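Local coordinates for putative uncharacterized protein (Burkholderia ambifaria, PDB 3W20) that is a novel dioxygenase of N-substituted L-amino acids, which probably oxidises them with 2-oxoglutarate and oxygen at a metal centre occupied here by zinc, at residues 47-52 against 254-259; 188-193 against 229-234. All blocks are in the same frame, centred on the assembly; numbering follows the deposited sequence.

Interaction 1: residues 47-52 against 254-259; sequences ERDAWW and TRRTMG
The indole of W52 lies beneath the side chain of R256, and the polar and apolar halves of that arginine use different rings. R256 CZ stands 4.4 Å from the centroid of the W52 five-membered ring, a cation-pi contact over the face. The guanidinium does not lie flat on the indole: the two planes are 70° apart, and NH1 dips lowest, reaching W52 CD2 at 3.2 Å. Over the six-membered ring, R256 CD makes a CH-pi contact 3.8 Å from the centroid. The bend at chi3 (-60°) folds the arginine so that its methylene and its charged end both meet the same indole.

Charge pairing is weaker. D49 OD1 approaches the guanidinium edge near its plane, but its 3.8 Å separation from R256 NH2 makes this a long salt bridge. R256 NE instead donates to Q185 of the adjoining strand 178-185.

W52 has CG anti to its own N (chi1 -177°), which carries the indole to the strand; there T257 O, a carbonyl, meets the indole edge near the ring plane, 3.4 Å from W52 CZ3. Selenomethionine M258, bent at its last torsion, brings CE to 3.4 Å from W51 O and 3.5 Å from W52 CA; its apolar contact is with W52 CE3 at 3.8 Å.

Without a hydrogen bond between the segments, their contact rests on pi, dispersion and weak ionic terms; R140 is a further partner of W52. R256 and the end of M258 meet the helix, whereas T257 CB points away and its side chain touches R141 and Y143 of the 2-oxoglutarate site in this double-stranded beta-helix fold.

Interaction 2: residues 188-193 against 229-234; sequences DNDAGM and MLKPQP
K231 lies across the turn at D190, and its side chain can be traced outward from the backbone. Its CB sits 4.1 Å from D190 OD2; the chain then bends at chi2 (-72°), which brings CD to 3.1 Å from D190 O and to 4.1 Å from G192 N. Beyond it, CE passes the same carbonyl at 3.8 Å. The tip, NZ, is 3.6 Å from D190 O, but its main partner is E249 OE1, in a salt bridge. That OE1 also accepts the amide of G192, so one carboxylate ties the lysine to the loop it crosses.

Beside this, the backbones form one antiparallel hydrogen-bonded pair. M193 N donates to L230 O at 2.9 Å, tilted 32° from the carbonyl plane, and L230 N returns a bond of 2.8 Å to M193 O with an N-H...O angle of 170°. G192 CA adds a CA-H...O contact to L230 O at 3.4 Å.

The pair sits at one end of the small sheet, where strand 193-196, between strands 227-230 and 246-248, starts and strand 227-230 finishes. M193 and L230 point to the same side, facing strand 236-241 through F240 and T238, and M193 also touches the zinc ligand H246.

In the fold
Both contacts flank strand 178-185 and the 2-oxoglutarate pocket, and their centres lie 14 Å apart. Each is partly buried, with an inner apolar side and a more exposed polar rim. Interaction 1 sets a helix against a strand of the large sheet and relies on side chains; interaction 2 joins the loop before strand 193-196 to the end of strand 227-230 in the smaller sheet and relies on backbone bonds. Their segments meet by packing alone, R48 CZ 3.3 Å from P234 O and R255 NE 3.8 Å from A191 O, through residues that take no part in the contacts themselves. Along the chain, interaction 2 is nested inside the loop that interaction 1 closes.

Interaction 1: residues 47-52 against 254-259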
# COMPACT_ATOMS: atom_id res chain seq x y z
N GLU A 47 30.55 3.67 -19.82
CA GLU A 47 29.23 3.04 -19.89
C GLU A 47 28.38 3.34 -18.64
O GLU A 47 27.22 2.93 -18.56
CB GLU A 47 29.35 1.54 -20.19
CG GLU A 47 29.85 1.21 -21.60
CD GLU A 47 30.02 -0.29 -21.86
OE1 GLU A 47 29.36 -1.11 -21.16
OE2 GLU A 47 30.81 -0.68 -22.76
N ARG A 48 28.95 4.10 -17.69
CA ARG A 48 28.30 4.36 -16.40
C ARG A 48 27.04 5.14 -16.48
O ARG A 48 26.09 4.83 -15.77
CB ARG A 48 29.23 5.05 -15.42
CG ARG A 48 30.10 4.04 -14.68
CD ARG A 48 31.51 4.26 -15.05
NE ARG A 48 32.33 3.07 -15.01
CZ ARG A 48 33.61 3.17 -14.73
NH1 ARG A 48 34.09 4.38 -14.47
NH2 ARG A 48 34.41 2.13 -14.74
N ASP A 49 27.05 6.20 -17.30
CA ASP A 49 25.85 7.00 -17.52
C ASP A 49 24.63 6.22 -18.01
O ASP A 49 23.52 6.49 -17.56
CB ASP A 49 26.18 8.18 -18.49
CG ASP A 49 26.81 9.34 -17.78
OD1 ASP A 49 26.73 9.42 -16.53
OD2 ASP A 49 27.41 10.19 -18.46
N ALA A 50 24.84 5.25 -18.88
CA ALA A 50 23.76 4.44 -19.46
C ALA A 50 22.97 3.68 -18.36
O ALA A 50 21.76 3.47 -18.52
CB ALA A 50 24.28 3.45 -20.53
N TRP A 51 23.64 3.29 -17.26
CA TRP A 51 22.96 2.57 -16.19
C TRP A 51 22.06 3.47 -15.38
O TRP A 51 20.99 3.04 -14.91
CB TRP A 51 23.99 1.93 -15.30
CG TRP A 51 24.59 0.74 -15.92
CD1 TRP A 51 25.45 0.69 -17.02
CD2 TRP A 51 24.48 -0.62 -15.43
NE1 TRP A 51 25.85 -0.62 -17.25
CE2 TRP A 51 25.25 -1.46 -16.36
CE3 TRP A 51 23.79 -1.23 -14.39
CZ2 TRP A 51 25.36 -2.83 -16.20
CZ3 TRP A 51 23.88 -2.61 -14.25
CH2 TRP A 51 24.66 -3.40 -15.12
N TRP A 52 22.45 4.74 -15.25
CA TRP A 52 21.60 5.68 -14.56
C TRP A 52 20.44 6.17 -15.38
O TRP A 52 19.29 6.30 -14.88
CB TRP A 52 22.45 6.88 -14.18
CG TRP A 52 21.70 7.91 -13.41
CD1 TRP A 52 20.96 9.00 -13.90
CD2 TRP A 52 21.66 8.04 -11.96
NE1 TRP A 52 20.43 9.73 -12.87
CE2 TRP A 52 20.84 9.22 -11.68
CE3 TRP A 52 22.18 7.29 -10.89
CZ2 TRP A 52 20.57 9.63 -10.38
CZ3 TRP A 52 21.89 7.71 -9.59
CH2 TRP A 52 21.12 8.87 -9.33
N THR A 254 28.72 15.98 -5.38
CA THR A 254 27.68 15.00 -5.67
C THR A 254 28.21 13.55 -5.87
O THR A 254 29.13 13.30 -6.68
CB THR A 254 26.76 15.46 -6.83
OG1 THR A 254 26.29 16.80 -6.54
CG2 THR A 254 25.55 14.52 -6.94
N ARG A 255 27.55 12.62 -5.16
CA ARG A 255 27.82 11.17 -5.29
C ARG A 255 26.50 10.57 -5.82
O ARG A 255 25.43 10.91 -5.31
CB ARG A 255 28.21 10.59 -3.92
CG ARG A 255 28.60 9.10 -3.89
CD ARG A 255 28.88 8.72 -2.44
NE ARG A 255 29.11 7.28 -2.24
CZ ARG A 255 28.21 6.42 -1.72
NH1 ARG A 255 27.00 6.81 -1.30
NH2 ARG A 255 28.57 5.14 -1.57
N ARG A 256 26.56 9.75 -6.86
CA ARG A 256 25.35 9.04 -7.27
C ARG A 256 25.55 7.53 -7.20
O ARG A 256 26.59 7.05 -7.65
CB ARG A 256 24.97 9.45 -8.70
CG ARG A 256 24.38 10.86 -8.70
CD ARG A 256 23.95 11.26 -10.08
NE ARG A 256 25.06 11.25 -11.02
CZ ARG A 256 24.93 10.85 -12.25
NH1 ARG A 256 23.73 10.43 -12.67
NH2 ARG A 256 25.96 10.85 -13.06
N THR A 257 24.56 6.82 -6.64
CA THR A 257 24.56 5.33 -6.59
C THR A 257 23.15 4.84 -6.94
O THR A 257 22.17 5.65 -6.92
CB THR A 257 24.94 4.76 -5.18
OG1 THR A 257 23.90 5.08 -4.30
CG2 THR A 257 26.25 5.42 -4.67
N MSE A 258 23.02 3.55 -7.26
CA MSE A 258 21.75 2.91 -7.45
C MSE A 258 21.80 1.74 -6.51
O MSE A 258 22.81 1.03 -6.52
CB MSE A 258 22.05 2.27 -8.86
CG MSE A 258 20.88 2.00 -9.69
SE MSE A 258 21.83 1.82 -11.44
CE MSE A 258 22.03 3.63 -11.72
N GLY A 259 20.77 1.47 -5.73
CA GLY A 259 20.90 0.25 -4.84
C GLY A 259 19.60 -0.50 -4.53
O GLY A 259 18.49 -0.05 -4.77

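Interaction 2: residues 188-193 against 229-234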
# COMPACT_ATOMS: atom_id res chain seq x y z
N ASP A 188 34.06 14.29 -4.88
CA ASP A 188 35.41 14.86 -5.09
C ASP A 188 36.43 14.33 -4.07
O ASP A 188 37.56 13.97 -4.43
CB ASP A 188 35.39 16.41 -5.07
CG ASP A 188 34.88 17.03 -6.39
OD1 ASP A 188 35.02 16.38 -7.45
OD2 ASP A 188 34.34 18.17 -6.36
N ASN A 189 35.99 14.27 -2.81
CA ASN A 189 36.82 13.74 -1.73
C ASN A 189 36.84 12.22 -1.63
O ASN A 189 37.35 11.69 -0.63
CB ASN A 189 36.38 14.32 -0.39
CG ASN A 189 35.00 13.80 0.04
OD1 ASN A 189 34.16 13.47 -0.79
ND2 ASN A 189 34.77 13.74 1.36
N ASP A 190 36.25 11.53 -2.63
CA ASP A 190 36.27 10.09 -2.67
C ASP A 190 35.51 9.42 -1.48
O ASP A 190 35.93 8.33 -1.00
CB ASP A 190 37.71 9.58 -2.76
CG ASP A 190 37.80 8.15 -3.30
OD1 ASP A 190 36.81 7.66 -3.86
OD2 ASP A 190 38.87 7.52 -3.14
N ALA A 191 34.39 10.04 -1.06
CA ALA A 191 33.59 9.55 0.09
C ALA A 191 33.23 8.09 -0.06
O ALA A 191 32.69 7.67 -1.12
CB ALA A 191 32.31 10.34 0.25
N GLY A 192 33.45 7.31 0.98
CA GLY A 192 33.13 5.90 0.80
C GLY A 192 32.30 5.45 1.98
O GLY A 192 31.48 6.18 2.44
N MSE A 193 32.52 4.20 2.43
CA MSE A 193 31.66 3.53 3.43
C MSE A 193 32.52 2.93 4.49
O MSE A 193 33.54 2.28 4.16
CB MSE A 193 30.81 2.43 2.73
CG MSE A 193 29.84 1.89 3.77
SE MSE A 193 28.80 0.51 2.74
CE MSE A 193 28.93 -0.92 3.93
N MSE A 229 37.06 -0.19 5.98
CA MSE A 229 36.80 1.03 5.17
C MSE A 229 36.83 0.74 3.67
O MSE A 229 37.75 0.17 3.16
CB MSE A 229 37.74 2.19 5.59
CG MSE A 229 37.35 2.67 7.00
SE MSE A 229 38.68 3.98 7.65
CE MSE A 229 38.74 5.08 6.02
N LEU A 230 35.75 1.13 2.97
CA LEU A 230 35.60 0.85 1.56
C LEU A 230 35.50 2.20 0.82
O LEU A 230 34.97 3.14 1.41
CB LEU A 230 34.23 0.15 1.36
CG LEU A 230 34.04 -1.24 1.95
CD1 LEU A 230 32.66 -1.76 1.61
CD2 LEU A 230 35.10 -2.14 1.33
N LYS A 231 36.10 2.30 -0.36
CA LYS A 231 35.96 3.50 -1.19
C LYS A 231 35.55 3.02 -2.57
O LYS A 231 36.38 2.93 -3.49
CB LYS A 231 37.33 4.23 -1.32
CG LYS A 231 37.98 4.76 -0.04
CD LYS A 231 37.28 5.96 0.56
CE LYS A 231 38.26 6.73 1.48
NZ LYS A 231 37.68 7.93 2.14
N PRO A 232 34.29 2.63 -2.75
CA PRO A 232 33.86 2.07 -4.04
C PRO A 232 33.95 3.21 -5.10
O PRO A 232 33.61 4.38 -4.80
CB PRO A 232 32.40 1.64 -3.79
CG PRO A 232 32.22 1.63 -2.33
CD PRO A 232 33.20 2.64 -1.75
N GLN A 233 34.38 2.85 -6.29
CA GLN A 233 34.60 3.80 -7.39
C GLN A 233 33.48 3.69 -8.39
O GLN A 233 32.83 2.65 -8.52
CB GLN A 233 35.93 3.50 -8.07
CG GLN A 233 37.13 3.56 -7.08
CD GLN A 233 37.24 4.97 -6.51
OE1 GLN A 233 37.11 5.22 -5.29
NE2 GLN A 233 37.42 5.91 -7.40
N PRO A 234 33.27 4.76 -9.18
CA PRO A 234 32.39 4.55 -10.36
C PRO A 234 32.58 3.23 -11.12
O PRO A 234 33.70 2.84 -11.49
CB PRO A 234 32.67 5.80 -11.26
CG PRO A 234 33.06 6.83 -10.24
CD PRO A 234 33.86 6.12 -9.16